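Local coordinates for protein benzoylformate decarboxylase (Mycobacterium smegmatis, PDB 4Q9D) that belongs to the thiamine pyrophosphate-dependent enzyme family, carries a magnesium ion, and is built from three domains with parallel beta sheets in a four-chain assembly, at residues A61-K66 against R420-D425; H73-T78 against T119-P124; A275-Y280 against V307-D312; V374-T379 against L383-W388. All coordinates share one frame; numbering follows the deposited sequence.

Interaction 1 (A61-K66 against R420-D425)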
loop_
_atom_site.group_PDB
_atom_site.type_symbol
_atom_site.label_atom_id
_atom_site.label_comp_id
_atom_site.label_asym_id
_atom_site.label_seq_id
_atom_site.Cartn_x
_atom_site.Cartn_y
_atom_site.Cartn_z
ATOM N N ALA B 61 -10.140 -26.656 -1.918
ATOM C CA ALA B 61 -9.642 -26.327 -3.250
ATOM C C ALA B 61 -8.483 -27.237 -3.674
ATOM O O ALA B 61 -8.367 -27.659 -4.839
ATOM C CB ALA B 61 -9.201 -24.841 -3.288
ATOM N N GLN B 62 -7.593 -27.540 -2.735
ATOM C CA GLN B 62 -6.455 -28.375 -3.104
ATOM C C GLN B 62 -6.888 -29.807 -3.422
ATOM O O GLN B 62 -6.388 -30.396 -4.356
ATOM C CB GLN B 62 -5.413 -28.377 -2.012
ATOM C CG GLN B 62 -4.633 -27.072 -1.941
ATOM C CD GLN B 62 -3.348 -27.213 -1.178
ATOM O OE1 GLN B 62 -2.475 -28.021 -1.546
ATOM N NE2 GLN B 62 -3.193 -26.402 -0.115
ATOM N N ALA B 63 -7.826 -30.340 -2.638
ATOM C CA ALA B 63 -8.322 -31.708 -2.824
ATOM C C ALA B 63 -9.180 -31.842 -4.085
ATOM O O ALA B 63 -9.103 -32.841 -4.783
ATOM C CB ALA B 63 -9.117 -32.143 -1.619
ATOM N N THR B 64 -9.992 -30.828 -4.380
ATOM C CA THR B 64 -10.841 -30.875 -5.568
ATOM C C THR B 64 -10.089 -30.445 -6.835
ATOM O O THR B 64 -10.530 -30.742 -7.932
ATOM C CB THR B 64 -12.124 -29.993 -5.432
ATOM O OG1 THR B 64 -11.749 -28.645 -5.132
ATOM C CG2 THR B 64 -13.030 -30.495 -4.318
ATOM N N GLY B 65 -8.954 -29.761 -6.695
ATOM C CA GLY B 65 -8.278 -29.209 -7.864
ATOM C C GLY B 65 -9.111 -28.116 -8.528
ATOM O O GLY B 65 -9.031 -27.901 -9.734
ATOM N N LYS B 66 -9.920 -27.424 -7.731
ATOM C CA LYS B 66 -10.811 -26.387 -8.250
ATOM C C LYS B 66 -10.826 -25.219 -7.290
ATOM O O LYS B 66 -10.575 -25.407 -6.096
ATOM C CB LYS B 66 -12.239 -26.956 -8.358
ATOM C CG LYS B 66 -12.357 -28.017 -9.430
ATOM C CD LYS B 66 -13.757 -28.605 -9.511
ATOM C CE LYS B 66 -13.858 -29.535 -10.755
ATOM N NZ LYS B 66 -15.221 -30.118 -10.916
ATOM N N ARG B 420 -15.384 -35.855 -0.467
ATOM C CA ARG B 420 -16.796 -36.201 -0.569
ATOM C C ARG B 420 -17.447 -35.541 -1.796
ATOM O O ARG B 420 -18.173 -36.204 -2.525
ATOM C CB ARG B 420 -17.546 -35.864 0.724
ATOM C CG ARG B 420 -19.058 -35.915 0.588
ATOM C CD ARG B 420 -19.739 -35.541 1.894
ATOM N NE ARG B 420 -19.348 -36.399 3.028
ATOM C CZ ARG B 420 -19.690 -36.134 4.291
ATOM N NH1 ARG B 420 -20.385 -35.033 4.565
ATOM N NH2 ARG B 420 -19.330 -36.936 5.290
ATOM N N ALA B 421 -17.156 -34.261 -2.050
ATOM C CA ALA B 421 -17.668 -33.599 -3.255
ATOM C C ALA B 421 -17.178 -34.237 -4.564
ATOM O O ALA B 421 -17.932 -34.296 -5.529
ATOM C CB ALA B 421 -17.342 -32.102 -3.248
ATOM N N ARG B 422 -15.933 -34.709 -4.616
ATOM C CA ARG B 422 -15.398 -35.226 -5.885
ATOM C C ARG B 422 -15.542 -36.750 -6.006
ATOM O O ARG B 422 -15.000 -37.355 -6.929
ATOM C CB ARG B 422 -13.926 -34.837 -6.069
ATOM C CG ARG B 422 -12.990 -35.494 -5.073
ATOM C CD ARG B 422 -11.705 -34.687 -4.817
ATOM N NE ARG B 422 -10.772 -35.445 -3.971
ATOM C CZ ARG B 422 -9.777 -36.177 -4.457
ATOM N NH1 ARG B 422 -9.586 -36.215 -5.780
ATOM N NH2 ARG B 422 -8.974 -36.855 -3.635
ATOM N N GLY B 423 -16.242 -37.362 -5.054
ATOM C CA GLY B 423 -16.545 -38.783 -5.115
ATOM C C GLY B 423 -15.390 -39.705 -4.758
ATOM O O GLY B 423 -15.359 -40.844 -5.189
ATOM N N VAL B 424 -14.443 -39.223 -3.964
ATOM C CA VAL B 424 -13.347 -40.069 -3.488
ATOM C C VAL B 424 -13.578 -40.516 -2.056
ATOM O O VAL B 424 -13.768 -39.703 -1.153
ATOM C CB VAL B 424 -11.994 -39.373 -3.636
ATOM C CG1 VAL B 424 -10.913 -40.101 -2.836
ATOM C CG2 VAL B 424 -11.636 -39.311 -5.105
ATOM N N ASP B 425 -13.564 -41.825 -1.862
ATOM C CA ASP B 425 -13.859 -42.438 -0.570
ATOM C C ASP B 425 -12.541 -42.803 0.108
ATOM O O ASP B 425 -11.916 -43.787 -0.244
ATOM C CB ASP B 425 -14.728 -43.690 -0.796
ATOM C CG ASP B 425 -14.941 -44.529 0.472
ATOM O OD1 ASP B 425 -14.885 -44.003 1.599
ATOM O OD2 ASP B 425 -15.195 -45.744 0.329
#
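R422 reaches across to the end of helix 50-64 and lays its guanidinium group beneath the carbonyl oxygen of A63. That oxygen stands 3.0 Å above the guanidinium plane, displaced toward the rim, so the carbonyl meets the flat of the group and not its N-H edge. CG of R422 is wedged between the backbone N and the carbonyl carbon (chi1 67°), and from there the chain runs extended to NE, which carries the aliphatic part alongside the helix end. CD of R422 lies 3.2 Å from A63 O, and NE of R422 is equally near that oxygen, at 3.2 Å, but the angle is too poor for a hydrogen bond. Beside this, CG2 of T64 approaches CD of R422 at 4.4 Å. The other face of the guanidinium is covered by CG2 of V424, 3.7 Å above its centre, so a carbonyl and a methyl sandwich the group. NH2 of R422 forms a salt bridge with D419, while OG1 of T64 is bonded to F60 O within its own helix. Helix 408-421 ends in a Schellman motif with G423 as C-prime residue. The contact is probably part electrostatic and part van der Waals: the guanidinium charge, already paired with D419, may also complement the partial negative charge at the carboxyl end of helix 50-64, joining the N-terminal and C-terminal TPP-binding family regions without a directional bond.

Interaction 2 (H73-T78 against T119-P124)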
loop_
_atom_site.group_PDB
_atom_site.type_symbol
_atom_site.label_atom_id
_atom_site.label_comp_id
_atom_site.label_asym_id
_atom_site.label_seq_id
_atom_site.Cartn_x
_atom_site.Cartn_y
_atom_site.Cartn_z
ATOM N N HIS B 73 -16.617 -11.591 7.263
ATOM C CA HIS B 73 -17.316 -10.448 7.825
ATOM C C HIS B 73 -16.476 -9.133 7.874
ATOM O O HIS B 73 -15.749 -8.878 8.854
ATOM C CB HIS B 73 -17.731 -10.805 9.261
ATOM C CG HIS B 73 -18.537 -9.742 9.929
ATOM N ND1 HIS B 73 -19.577 -9.088 9.288
ATOM C CD2 HIS B 73 -18.472 -9.215 11.178
ATOM C CE1 HIS B 73 -20.113 -8.205 10.113
ATOM N NE2 HIS B 73 -19.473 -8.270 11.274
ATOM N N THR B 74 -16.629 -8.302 6.850
ATOM C CA THR B 74 -15.980 -6.980 6.753
ATOM C C THR B 74 -14.515 -6.988 7.246
ATOM O O THR B 74 -13.776 -7.956 6.978
ATOM C CB THR B 74 -16.876 -5.850 7.409
ATOM O OG1 THR B 74 -16.247 -4.571 7.258
ATOM C CG2 THR B 74 -17.158 -6.119 8.899
ATOM N N ALA B 75 -14.071 -5.939 7.938
ATOM C CA ALA B 75 -12.635 -5.851 8.278
ATOM C C ALA B 75 -12.233 -6.881 9.338
ATOM O O ALA B 75 -11.113 -7.417 9.318
ATOM C CB ALA B 75 -12.269 -4.448 8.767
ATOM N N ALA B 76 -13.153 -7.108 10.274
ATOM C CA ALA B 76 -12.960 -7.975 11.436
ATOM C C ALA B 76 -12.717 -9.416 11.000
ATOM O O ALA B 76 -11.758 -10.071 11.438
ATOM C CB ALA B 76 -14.202 -7.915 12.343
ATOM N N GLY B 77 -13.605 -9.900 10.141
ATOM C CA GLY B 77 -13.531 -11.272 9.663
ATOM C C GLY B 77 -12.381 -11.432 8.679
ATOM O O GLY B 77 -11.639 -12.443 8.709
ATOM N N THR B 78 -12.223 -10.448 7.793
ATOM C CA THR B 78 -11.078 -10.483 6.886
ATOM C C THR B 78 -9.806 -10.585 7.713
ATOM O O THR B 78 -8.911 -11.388 7.435
ATOM C CB THR B 78 -11.072 -9.259 5.952
ATOM O OG1 THR B 78 -12.274 -9.302 5.168
ATOM C CG2 THR B 78 -9.895 -9.300 5.036
ATOM N N THR B 119 -9.203 -2.681 0.051
ATOM C CA THR B 119 -8.297 -3.376 -0.860
ATOM C C THR B 119 -6.845 -3.419 -0.337
ATOM O O THR B 119 -6.085 -4.275 -0.731
ATOM C CB THR B 119 -8.278 -2.764 -2.277
ATOM O OG1 THR B 119 -7.879 -1.387 -2.200
ATOM C CG2 THR B 119 -9.645 -2.891 -2.935
ATOM N N THR B 120 -6.472 -2.500 0.546
ATOM C CA THR B 120 -5.106 -2.503 1.100
ATOM C C THR B 120 -4.915 -3.589 2.147
ATOM O O THR B 120 -3.811 -4.139 2.310
ATOM C CB THR B 120 -4.746 -1.112 1.681
ATOM O OG1 THR B 120 -4.741 -0.176 0.604
ATOM C CG2 THR B 120 -3.379 -1.121 2.326
ATOM N N MET B 121 -6.005 -3.934 2.838
ATOM C CA MET B 121 -5.896 -4.819 4.005
ATOM C C MET B 121 -5.240 -6.193 3.740
ATOM O O MET B 121 -4.330 -6.578 4.447
ATOM C CB MET B 121 -7.261 -4.984 4.718
ATOM C CG MET B 121 -7.141 -5.739 6.049
ATOM S SD MET B 121 -8.782 -5.876 6.858
ATOM C CE MET B 121 -8.207 -6.606 8.392
ATOM N N PRO B 122 -5.702 -6.938 2.723
ATOM C CA PRO B 122 -5.086 -8.273 2.535
ATOM C C PRO B 122 -3.719 -8.200 1.844
ATOM O O PRO B 122 -3.016 -9.196 1.766
ATOM C CB PRO B 122 -6.084 -9.009 1.607
ATOM C CG PRO B 122 -6.735 -7.872 0.794
ATOM C CD PRO B 122 -6.881 -6.728 1.856
ATOM N N LYS B 123 -3.358 -7.039 1.326
ATOM C CA LYS B 123 -2.033 -6.859 0.749
ATOM C C LYS B 123 -0.979 -7.065 1.834
ATOM O O LYS B 123 -1.205 -6.693 2.979
ATOM C CB LYS B 123 -1.900 -5.454 0.159
ATOM C CG LYS B 123 -2.809 -5.229 -1.079
ATOM C CD LYS B 123 -2.448 -3.883 -1.741
ATOM C CE LYS B 123 -3.313 -3.540 -2.991
ATOM N NZ LYS B 123 -2.908 -2.162 -3.463
ATOM N N PRO B 124 0.148 -7.702 1.526
ATOM C CA PRO B 124 0.507 -8.123 0.195
ATOM C C PRO B 124 0.256 -9.615 -0.074
ATOM O O PRO B 124 1.001 -10.215 -0.726
ATOM C CB PRO B 124 1.993 -7.878 0.193
ATOM C CG PRO B 124 2.395 -8.305 1.540
ATOM C CD PRO B 124 1.273 -7.917 2.444
#
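The short helix 74-80, which follows strand 68-72 of the parallel sheet in the N-terminal TPP-binding region, receives the side chain of M121 from the connection between strands 95-101 and 128-130. The methyl CE of M121 comes to rest 3.2 Å from the carbonyl oxygen of A75, while its sulfur SD lies 4.2 Å from CB of A75. One helical turn further on, CG2 of T78 touches the same sulfur SD of M121 at 4.0 Å. The thioether thus spans A75 and T78; T78 and M121 lie alongside, their side chains running opposite ways. M121 gains this reach by being extended throughout: CG is anti to the backbone N (chi1 -172°), and the later torsions remain near 180°, which carries SD and CE straight out from the turn to the helix.

In a fold of parallel strands linked by helices, this packing ties the helix after one strand to a long connection later in the chain, between two other strands of the same sheet. M121 itself sits at the second position of a type I beta turn from T120 to K123. On the helix, T78 turns its methyl to the sulfur, while its hydroxyl is bonded within the helix: OG1 of T78 donates to T74 O at 2.7 Å, and the backbone N of T78 reaches that oxygen from the opposite face of the carbonyl plane at 3.0 Å. Strand 157-162 supplies F158, which touches both T78 and P122, and W125 of the second subunit packs on M121, placing this buried contact next to a subunit interface.

Interaction 3 (A275-Y280 against V307-D312)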
loop_
_atom_site.group_PDB
_atom_site.type_symbol
_atom_site.label_atom_id
_atom_site.label_comp_id
_atom_site.label_asym_id
_atom_site.label_seq_id
_atom_site.Cartn_x
_atom_site.Cartn_y
_atom_site.Cartn_z
ATOM N N ALA B 275 9.971 -26.880 -7.225
ATOM C CA ALA B 275 10.422 -26.546 -5.860
ATOM C C ALA B 275 11.135 -25.203 -5.921
ATOM O O ALA B 275 11.659 -24.814 -6.970
ATOM C CB ALA B 275 11.400 -27.629 -5.298
ATOM N N GLU B 276 11.148 -24.498 -4.801
ATOM C CA GLU B 276 11.914 -23.263 -4.655
ATOM C C GLU B 276 13.395 -23.587 -4.680
ATOM O O GLU B 276 13.804 -24.728 -4.454
ATOM C CB GLU B 276 11.537 -22.574 -3.323
ATOM C CG GLU B 276 10.058 -22.209 -3.323
ATOM C CD GLU B 276 9.397 -22.159 -1.967
ATOM O OE1 GLU B 276 10.094 -22.248 -0.926
ATOM O OE2 GLU B 276 8.150 -22.005 -1.962
ATOM N N VAL B 277 14.193 -22.574 -4.965
ATOM C CA VAL B 277 15.632 -22.678 -4.897
ATOM C C VAL B 277 16.112 -21.729 -3.815
ATOM O O VAL B 277 16.299 -20.554 -4.102
ATOM C CB VAL B 277 16.273 -22.280 -6.258
ATOM C CG1 VAL B 277 17.818 -22.269 -6.159
ATOM C CG2 VAL B 277 15.822 -23.229 -7.337
ATOM N N PHE B 278 16.232 -22.175 -2.558
ATOM C CA PHE B 278 15.685 -23.420 -2.041
ATOM C C PHE B 278 14.878 -23.044 -0.812
ATOM O O PHE B 278 15.081 -21.982 -0.240
ATOM C CB PHE B 278 16.782 -24.390 -1.570
ATOM C CG PHE B 278 17.554 -25.039 -2.684
ATOM C CD1 PHE B 278 17.052 -26.152 -3.331
ATOM C CD2 PHE B 278 18.790 -24.545 -3.069
ATOM C CE1 PHE B 278 17.779 -26.773 -4.365
ATOM C CE2 PHE B 278 19.537 -25.153 -4.106
ATOM C CZ PHE B 278 19.021 -26.269 -4.749
ATOM N N ARG B 279 13.985 -23.921 -0.385
ATOM C CA ARG B 279 13.207 -23.635 0.804
ATOM C C ARG B 279 14.088 -23.778 2.041
ATOM O O ARG B 279 14.130 -24.846 2.644
ATOM C CB ARG B 279 12.029 -24.597 0.902
ATOM C CG ARG B 279 11.046 -24.284 2.048
ATOM C CD ARG B 279 9.745 -25.025 1.806
ATOM N NE ARG B 279 8.977 -24.416 0.716
ATOM C CZ ARG B 279 7.726 -24.757 0.404
ATOM N NH1 ARG B 279 7.109 -25.734 1.057
ATOM N NH2 ARG B 279 7.103 -24.151 -0.586
ATOM N N TYR B 280 14.792 -22.713 2.408
ATOM C CA TYR B 280 15.647 -22.716 3.592
ATOM C C TYR B 280 14.862 -22.186 4.776
ATOM O O TYR B 280 14.023 -21.327 4.609
ATOM C CB TYR B 280 16.832 -21.768 3.411
ATOM C CG TYR B 280 17.768 -22.060 2.237
ATOM C CD1 TYR B 280 18.518 -23.246 2.167
ATOM C CD2 TYR B 280 17.951 -21.115 1.248
ATOM C CE1 TYR B 280 19.383 -23.481 1.097
ATOM C CE2 TYR B 280 18.823 -21.320 0.193
ATOM C CZ TYR B 280 19.544 -22.501 0.127
ATOM O OH TYR B 280 20.424 -22.663 -0.911
ATOM N N VAL B 307 13.414 -14.838 -7.416
ATOM C CA VAL B 307 14.141 -14.695 -6.145
ATOM C C VAL B 307 15.300 -15.696 -5.974
ATOM O O VAL B 307 16.051 -15.574 -5.026
ATOM C CB VAL B 307 13.213 -14.786 -4.894
ATOM C CG1 VAL B 307 12.114 -13.676 -4.929
ATOM C CG2 VAL B 307 12.572 -16.196 -4.766
ATOM N N ALA B 308 15.412 -16.682 -6.869
ATOM C CA ALA B 308 16.424 -17.727 -6.752
ATOM C C ALA B 308 17.803 -17.078 -6.753
ATOM O O ALA B 308 18.070 -16.229 -7.585
ATOM C CB ALA B 308 16.297 -18.723 -7.911
ATOM N N PRO B 309 18.681 -17.454 -5.795
ATOM C CA PRO B 309 20.003 -16.816 -5.712
ATOM C C PRO B 309 20.948 -17.259 -6.830
ATOM O O PRO B 309 21.931 -16.571 -7.127
ATOM C CB PRO B 309 20.547 -17.301 -4.349
ATOM C CG PRO B 309 19.854 -18.592 -4.095
ATOM C CD PRO B 309 18.467 -18.443 -4.724
ATOM N N VAL B 310 20.653 -18.405 -7.440
ATOM C CA VAL B 310 21.567 -18.994 -8.419
ATOM C C VAL B 310 20.748 -19.740 -9.449
ATOM O O VAL B 310 19.574 -20.030 -9.204
ATOM C CB VAL B 310 22.496 -20.053 -7.752
ATOM C CG1 VAL B 310 23.440 -19.401 -6.775
ATOM C CG2 VAL B 310 21.660 -21.165 -7.074
ATOM N N GLY B 311 21.374 -20.057 -10.587
ATOM C CA GLY B 311 20.804 -20.976 -11.566
ATOM C C GLY B 311 20.254 -20.314 -12.813
ATOM O O GLY B 311 20.075 -19.087 -12.882
ATOM N N ASP B 312 19.953 -21.142 -13.802
ATOM C CA ASP B 312 19.186 -20.703 -14.960
ATOM C C ASP B 312 17.792 -21.285 -14.839
ATOM O O ASP B 312 17.629 -22.482 -14.565
ATOM C CB ASP B 312 19.869 -21.158 -16.263
ATOM C CG ASP B 312 21.234 -20.542 -16.426
ATOM O OD1 ASP B 312 21.330 -19.302 -16.588
ATOM O OD2 ASP B 312 22.220 -21.286 -16.374
#
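V277 is the hub of the contact, meeting A308, P309 and V310 in succession. Its CB packs against CB of A308 at 3.9 Å, and CG1 of V277 touches CD of P309 at 4.1 Å. The same methyl meets CG2 of V310, also at 4.1 Å, the two valine side chains being set roughly perpendicular. V277 directs CG1 anti to its own backbone N (chi1 175°), which brings this one methyl against both the proline ring and V310. The carbonyl oxygen of V277 adds a polar element, lying 3.1 Å from CD of P309.

Both segments are largely loop in the Rossmann-like central region: residues 275-280 come after strand 269-273, while residues 307-312 lead from helix 302-307 into strand 312-315. They pack beside strand 294-299, which lies between those two strands in the sheet and whose L295 and Q297 touch V277.

Further out, a cis peptide bond precedes F278, whose ring takes CG1 of V277 over one face, toward the rim. Beyond it R279 grips E276 side-on: NE donates to OE1 of E276 at 2.9 Å and NH2 to OE2 in a salt bridge, both oxygens being met from above the carboxylate plane. NH1 of R279 forms a second salt bridge to D238, while V109 of the second subunit packs on P309.

Interaction 4 (V374-T379 against L383-W388)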
loop_
_atom_site.group_PDB
_atom_site.type_symbol
_atom_site.label_atom_id
_atom_site.label_comp_id
_atom_site.label_asym_id
_atom_site.label_seq_id
_atom_site.Cartn_x
_atom_site.Cartn_y
_atom_site.Cartn_z
ATOM N N VAL B 374 -2.678 -38.042 4.266
ATOM C CA VAL B 374 -2.043 -37.648 5.505
ATOM C C VAL B 374 -1.964 -36.116 5.555
ATOM O O VAL B 374 -1.528 -35.499 4.580
ATOM C CB VAL B 374 -0.618 -38.263 5.628
ATOM C CG1 VAL B 374 0.168 -37.595 6.782
ATOM C CG2 VAL B 374 -0.717 -39.781 5.857
ATOM N N VAL B 375 -2.397 -35.512 6.672
ATOM C CA VAL B 375 -2.180 -34.075 6.912
ATOM C C VAL B 375 -1.186 -33.939 8.061
ATOM O O VAL B 375 -1.364 -34.567 9.102
ATOM C CB VAL B 375 -3.494 -33.331 7.271
ATOM C CG1 VAL B 375 -3.200 -31.878 7.627
ATOM C CG2 VAL B 375 -4.464 -33.397 6.110
ATOM N N MET B 376 -0.142 -33.128 7.884
ATOM C CA MET B 376 0.943 -33.084 8.866
ATOM C C MET B 376 1.067 -31.703 9.482
ATOM O O MET B 376 1.168 -30.711 8.765
ATOM C CB MET B 376 2.290 -33.411 8.188
ATOM C CG MET B 376 3.513 -33.202 9.123
ATOM S SD MET B 376 3.500 -34.423 10.489
ATOM C CE MET B 376 5.252 -34.441 10.922
ATOM N N GLU B 377 1.091 -31.653 10.809
ATOM C CA GLU B 377 1.310 -30.415 11.544
ATOM C C GLU B 377 1.940 -30.746 12.892
ATOM O O GLU B 377 1.301 -30.614 13.935
ATOM C CB GLU B 377 -0.008 -29.667 11.745
ATOM C CG GLU B 377 0.159 -28.218 12.176
ATOM C CD GLU B 377 -0.992 -27.340 11.728
ATOM O OE1 GLU B 377 -1.821 -26.963 12.582
ATOM O OE2 GLU B 377 -1.067 -27.026 10.522
ATOM N N SER B 378 3.173 -31.232 12.861
ATOM C CA SER B 378 3.874 -31.637 14.072
ATOM C C SER B 378 5.357 -31.584 13.772
ATOM O O SER B 378 5.962 -32.582 13.381
ATOM C CB SER B 378 3.465 -33.050 14.485
ATOM O OG SER B 378 4.157 -33.462 15.651
ATOM N N THR B 379 5.935 -30.402 13.941
ATOM C CA THR B 379 7.290 -30.143 13.452
ATOM C C THR B 379 8.349 -30.958 14.194
ATOM O O THR B 379 9.342 -31.381 13.596
ATOM C CB THR B 379 7.641 -28.661 13.553
ATOM O OG1 THR B 379 7.295 -28.206 14.861
ATOM C CG2 THR B 379 6.848 -27.853 12.515
ATOM N N LEU B 383 10.756 -36.348 11.356
ATOM C CA LEU B 383 11.593 -37.540 11.129
ATOM C C LEU B 383 10.751 -38.802 11.214
ATOM O O LEU B 383 10.900 -39.699 10.387
ATOM C CB LEU B 383 12.756 -37.621 12.134
ATOM C CG LEU B 383 13.603 -38.911 12.091
ATOM C CD1 LEU B 383 14.165 -39.201 10.691
ATOM C CD2 LEU B 383 14.727 -38.894 13.149
ATOM N N ASP B 384 9.824 -38.841 12.176
ATOM C CA ASP B 384 8.943 -40.001 12.363
ATOM C C ASP B 384 7.998 -40.223 11.197
ATOM O O ASP B 384 7.715 -41.354 10.815
ATOM C CB ASP B 384 8.174 -39.869 13.685
ATOM C CG ASP B 384 9.116 -39.645 14.864
ATOM O OD1 ASP B 384 10.061 -40.452 15.031
ATOM O OD2 ASP B 384 8.964 -38.646 15.585
ATOM N N LEU B 385 7.486 -39.134 10.643
ATOM C CA LEU B 385 6.607 -39.227 9.487
ATOM C C LEU B 385 7.416 -39.784 8.322
ATOM O O LEU B 385 6.967 -40.679 7.614
ATOM C CB LEU B 385 6.065 -37.830 9.133
ATOM C CG LEU B 385 5.573 -37.621 7.699
ATOM C CD1 LEU B 385 4.147 -38.070 7.597
ATOM C CD2 LEU B 385 5.737 -36.145 7.281
ATOM N N PHE B 386 8.611 -39.226 8.122
ATOM C CA PHE B 386 9.476 -39.680 7.045
ATOM C C PHE B 386 9.803 -41.185 7.187
ATOM O O PHE B 386 9.737 -41.959 6.216
ATOM C CB PHE B 386 10.757 -38.822 7.025
ATOM C CG PHE B 386 11.831 -39.351 6.104
ATOM C CD1 PHE B 386 11.723 -39.201 4.722
ATOM C CD2 PHE B 386 12.949 -40.004 6.620
ATOM C CE1 PHE B 386 12.706 -39.693 3.873
ATOM C CE2 PHE B 386 13.940 -40.499 5.773
ATOM C CZ PHE B 386 13.812 -40.340 4.392
ATOM N N THR B 387 10.139 -41.596 8.404
ATOM C CA THR B 387 10.535 -42.983 8.668
ATOM C C THR B 387 9.402 -43.958 8.458
ATOM O O THR B 387 9.581 -44.983 7.821
ATOM C CB THR B 387 11.034 -43.136 10.092
ATOM O OG1 THR B 387 12.162 -42.274 10.257
ATOM C CG2 THR B 387 11.442 -44.592 10.381
ATOM N N TRP B 388 8.219 -43.620 8.960
ATOM C CA TRP B 388 7.135 -44.597 9.004
ATOM C C TRP B 388 5.975 -44.380 8.031
ATOM O O TRP B 388 5.223 -45.316 7.767
ATOM C CB TRP B 388 6.581 -44.677 10.427
ATOM C CG TRP B 388 7.572 -45.271 11.411
ATOM C CD1 TRP B 388 8.235 -44.618 12.419
ATOM C CD2 TRP B 388 7.997 -46.642 11.472
ATOM N NE1 TRP B 388 9.051 -45.509 13.104
ATOM C CE2 TRP B 388 8.920 -46.754 12.538
ATOM C CE3 TRP B 388 7.690 -47.788 10.721
ATOM C CZ2 TRP B 388 9.537 -47.968 12.877
ATOM C CZ3 TRP B 388 8.304 -48.997 11.060
ATOM C CH2 TRP B 388 9.216 -49.069 12.131
#
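This is apolar packing of a helix on the strand that precedes it, in the interior of the C-terminal TPP-binding region. L385 of helix 382-388 points toward strand 373-377 and divides its branches between two of its residues. CD1 of L385 meets CG1 of V374 at 4.1 Å, the two passing side by side in opposite senses. The other branch belongs to M376: CD2 of L385 lies 4.0 Å from the methyl CE of M376, which also comes within 3.9 Å of CB of L385. The two side chains point at each other, the methionine methyl passing the leucine branch to reach its CB. The bend at chi2 of M376 (67°) folds the chain so that both CG and CE lie against the leucine.

Strand 373-377, helix 382-388 and strand 397-399 form a beta-alpha-beta unit, and F397 of the third element packs on both M376 and L385. Within the helix, OG1 and N of T387 both donate to L383 O, the hydroxyl from above the carbonyl plane at 2.9 Å. Y361 of helix 357-367 touches M376 as well, and the side chain of M376 lies about 11 Å from the bound magnesium ion.

Interaction 1 closes a loop of 353 intervening residues, and the other three are nested inside it, in series along the chain. Interaction 2 lies in the N-terminal sheet region, interaction 3 in the central one and interaction 4 in the C-terminal one, each region having its own parallel sheet; interaction 1 joins the first to the last. No two touch: the closest pair, interactions 1 and 4, has nearest atoms about 9 Å apart and centres 23 Å apart, whereas the centres of interactions 2 and 4 are 33 Å apart. Interactions 2 and 3 both adjoin the second subunit, so packing inside two domains lies next to subunit interfaces, whereas no other chain touches interactions 1 and 4.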